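Local atomic coordinates of phosphothreonine lyase ospF (PDB entry 3I0U), a protein that probably acts as a phosphothreonine lyase, a type III secreted effector of Shigella flexneri that removes phosphate from phosphothreonine by elimination. Residues A176-P181 and Y186-N191. Sequence-based numbering, arbitrary orientation.
Sequences ASDVRP and YVSYRN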
loop_
_atom_site.group_PDB
_atom_site.type_symbol
_atom_site.label_atom_id
_atom_site.label_comp_id
_atom_site.label_asym_id
_atom_site.label_seq_id
_atom_site.Cartn_x
_atom_site.Cartn_y
_atom_site.Cartn_z
ATOM N N ALA A 176 -10.389 13.362 -0.748
ATOM C CA ALA A 176 -10.797 14.194 0.380
ATOM C C ALA A 176 -10.961 13.408 1.674
ATOM O O ALA A 176 -10.687 13.945 2.744
ATOM C CB ALA A 176 -12.090 14.930 0.059
ATOM N N SER A 177 -11.397 12.149 1.542
ATOM C CA SER A 177 -11.579 11.184 2.641
ATOM C C SER A 177 -10.271 10.865 3.398
ATOM O O SER A 177 -10.289 10.540 4.558
ATOM C CB SER A 177 -12.149 9.867 2.068
ATOM O OG SER A 177 -11.167 9.126 1.295
ATOM N N ASP A 178 -9.140 10.933 2.715
ATOM C CA ASP A 178 -7.902 10.465 3.266
ATOM C C ASP A 178 -7.200 11.486 4.137
ATOM O O ASP A 178 -7.456 12.688 4.029
ATOM C CB ASP A 178 -6.971 10.073 2.135
ATOM C CG ASP A 178 -7.353 8.774 1.493
ATOM O OD1 ASP A 178 -8.536 8.376 1.616
ATOM O OD2 ASP A 178 -6.454 8.163 0.875
ATOM N N VAL A 179 -6.320 10.984 5.010
ATOM C CA VAL A 179 -5.381 11.828 5.766
ATOM C C VAL A 179 -3.938 11.489 5.412
ATOM O O VAL A 179 -3.619 10.361 5.020
ATOM C CB VAL A 179 -5.596 11.798 7.332
ATOM C CG1 VAL A 179 -6.986 12.287 7.699
ATOM C CG2 VAL A 179 -5.331 10.418 7.953
ATOM N N ARG A 180 -3.080 12.485 5.529
ATOM C CA ARG A 180 -1.654 12.319 5.296
ATOM C C ARG A 180 -0.917 13.389 6.069
ATOM O O ARG A 180 -1.440 14.487 6.259
ATOM C CB ARG A 180 -1.288 12.398 3.805
ATOM C CG ARG A 180 -1.993 13.470 2.991
ATOM C CD ARG A 180 -1.469 13.512 1.514
ATOM N NE ARG A 180 -0.290 14.365 1.462
ATOM C CZ ARG A 180 -0.322 15.703 1.340
ATOM N NH1 ARG A 180 0.811 16.419 1.353
ATOM N NH2 ARG A 180 -1.480 16.338 1.185
ATOM N N PRO A 181 0.312 13.079 6.517
ATOM C CA PRO A 181 1.151 14.158 7.014
ATOM C C PRO A 181 1.742 14.928 5.842
ATOM O O PRO A 181 1.689 14.466 4.668
ATOM C CB PRO A 181 2.241 13.417 7.773
ATOM C CG PRO A 181 2.394 12.152 7.032
ATOM C CD PRO A 181 1.002 11.779 6.604
ATOM N N TYR A 186 2.854 11.499 -1.946
ATOM C CA TYR A 186 2.116 10.597 -2.825
ATOM C C TYR A 186 1.145 9.708 -2.037
ATOM O O TYR A 186 0.042 9.428 -2.506
ATOM C CB TYR A 186 3.086 9.719 -3.617
ATOM C CG TYR A 186 4.174 10.475 -4.338
ATOM C CD1 TYR A 186 3.970 10.941 -5.621
ATOM C CD2 TYR A 186 5.430 10.730 -3.720
ATOM C CE1 TYR A 186 4.945 11.645 -6.291
ATOM C CE2 TYR A 186 6.415 11.442 -4.382
ATOM C CZ TYR A 186 6.172 11.883 -5.680
ATOM O OH TYR A 186 7.146 12.572 -6.363
ATOM N N VAL A 187 1.545 9.278 -0.836
ATOM C CA VAL A 187 0.761 8.311 -0.050
ATOM C C VAL A 187 -0.298 9.005 0.825
ATOM O O VAL A 187 -0.077 10.120 1.300
ATOM C CB VAL A 187 1.730 7.362 0.739
ATOM C CG1 VAL A 187 1.008 6.318 1.626
ATOM C CG2 VAL A 187 2.611 6.642 -0.239
ATOM N N SER A 188 -1.464 8.384 0.986
ATOM C CA SER A 188 -2.455 8.891 1.932
ATOM C C SER A 188 -3.190 7.743 2.601
ATOM O O SER A 188 -3.165 6.640 2.096
ATOM C CB SER A 188 -3.405 9.888 1.286
ATOM O OG SER A 188 -4.137 9.276 0.257
ATOM N N TYR A 189 -3.808 7.994 3.751
ATOM C CA TYR A 189 -4.398 6.932 4.544
ATOM C C TYR A 189 -5.915 7.053 4.721
ATOM O O TYR A 189 -6.445 8.157 4.927
ATOM C CB TYR A 189 -3.730 6.880 5.927
ATOM C CG TYR A 189 -4.472 6.051 6.967
ATOM C CD1 TYR A 189 -4.413 4.647 6.960
ATOM C CD2 TYR A 189 -5.245 6.681 7.968
ATOM C CE1 TYR A 189 -5.111 3.883 7.934
ATOM C CE2 TYR A 189 -5.948 5.933 8.940
ATOM C CZ TYR A 189 -5.871 4.545 8.919
ATOM O OH TYR A 189 -6.568 3.850 9.870
ATOM N N ARG A 190 -6.574 5.895 4.724
ATOM C CA ARG A 190 -7.970 5.801 5.068
ATOM C C ARG A 190 -8.285 4.539 5.896
ATOM O O ARG A 190 -7.741 3.467 5.628
ATOM C CB ARG A 190 -8.790 5.837 3.771
ATOM C CG ARG A 190 -10.190 5.402 3.924
ATOM C CD ARG A 190 -11.222 6.151 3.039
ATOM N NE ARG A 190 -12.292 6.055 3.993
ATOM C CZ ARG A 190 -13.593 5.951 3.814
ATOM N NH1 ARG A 190 -14.304 5.729 4.895
ATOM N NH2 ARG A 190 -14.185 6.123 2.649
ATOM N N ASN A 191 -9.147 4.688 6.914
ATOM C CA ASN A 191 -9.903 3.573 7.475
ATOM C C ASN A 191 -11.388 3.573 7.018
ATOM O O ASN A 191 -12.152 4.489 7.362
ATOM C CB ASN A 191 -9.822 3.592 8.990
ATOM C CG ASN A 191 -10.358 2.316 9.625
ATOM O OD1 ASN A 191 -11.578 2.066 9.625
ATOM N ND2 ASN A 191 -9.455 1.509 10.185
#
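Tyr189 N gives its hydrogen to Val179 O at 2.7 Å, and the return bond runs from Val179 N to Tyr189 O at 2.8 Å. Both donors lie in the plane of the carbonyl they meet, and both N-H groups point almost straight at the oxygen (164° for Val179 N). Tyr189 and Val179 thus use both of their backbone polar groups on each other. On one side of this pair their side chains run side by side in the same direction: Val179 CG2 sits in the plane of the tyrosine ring, at its edge, 3.7 Å from Tyr189 CD2. The phenol end reaches on to Asp80, while Tyr213 of helix 211-217 packs near both residues.

The other side is polar. With CG beside its own backbone N (chi1 -75°), Asp178 turns its carboxylate over strand 187-191, where Ser188 OG donates to OD2; the place of OD2 is less certain, and so is that bond. The second oxygen, OD1, accepts from Ser177 OG at 2.8 Å, on the anti side and 28° out of the carboxylate plane. Arg190 crosses Asp178 at about a right angle and brings its aliphatic part to the acid, CB lying 3.3 Å from OD1. Its guanidinium carries on past, so no salt bridge forms, although the opposite charges probably still attract. Further along, Arg180 lays CB 3.6 Å from Val187 O before its guanidinium turns to Trp184 O and the ring of Tyr174.

Strand 187-191 is the last in the seven-stranded antiparallel sheet, bonded along its other edge to strand 80-84. Segment 176-181 adds a single antiparallel bridge, a hydrogen-bonded pair, and then diverges: an irregular loop folded back on an edge strand.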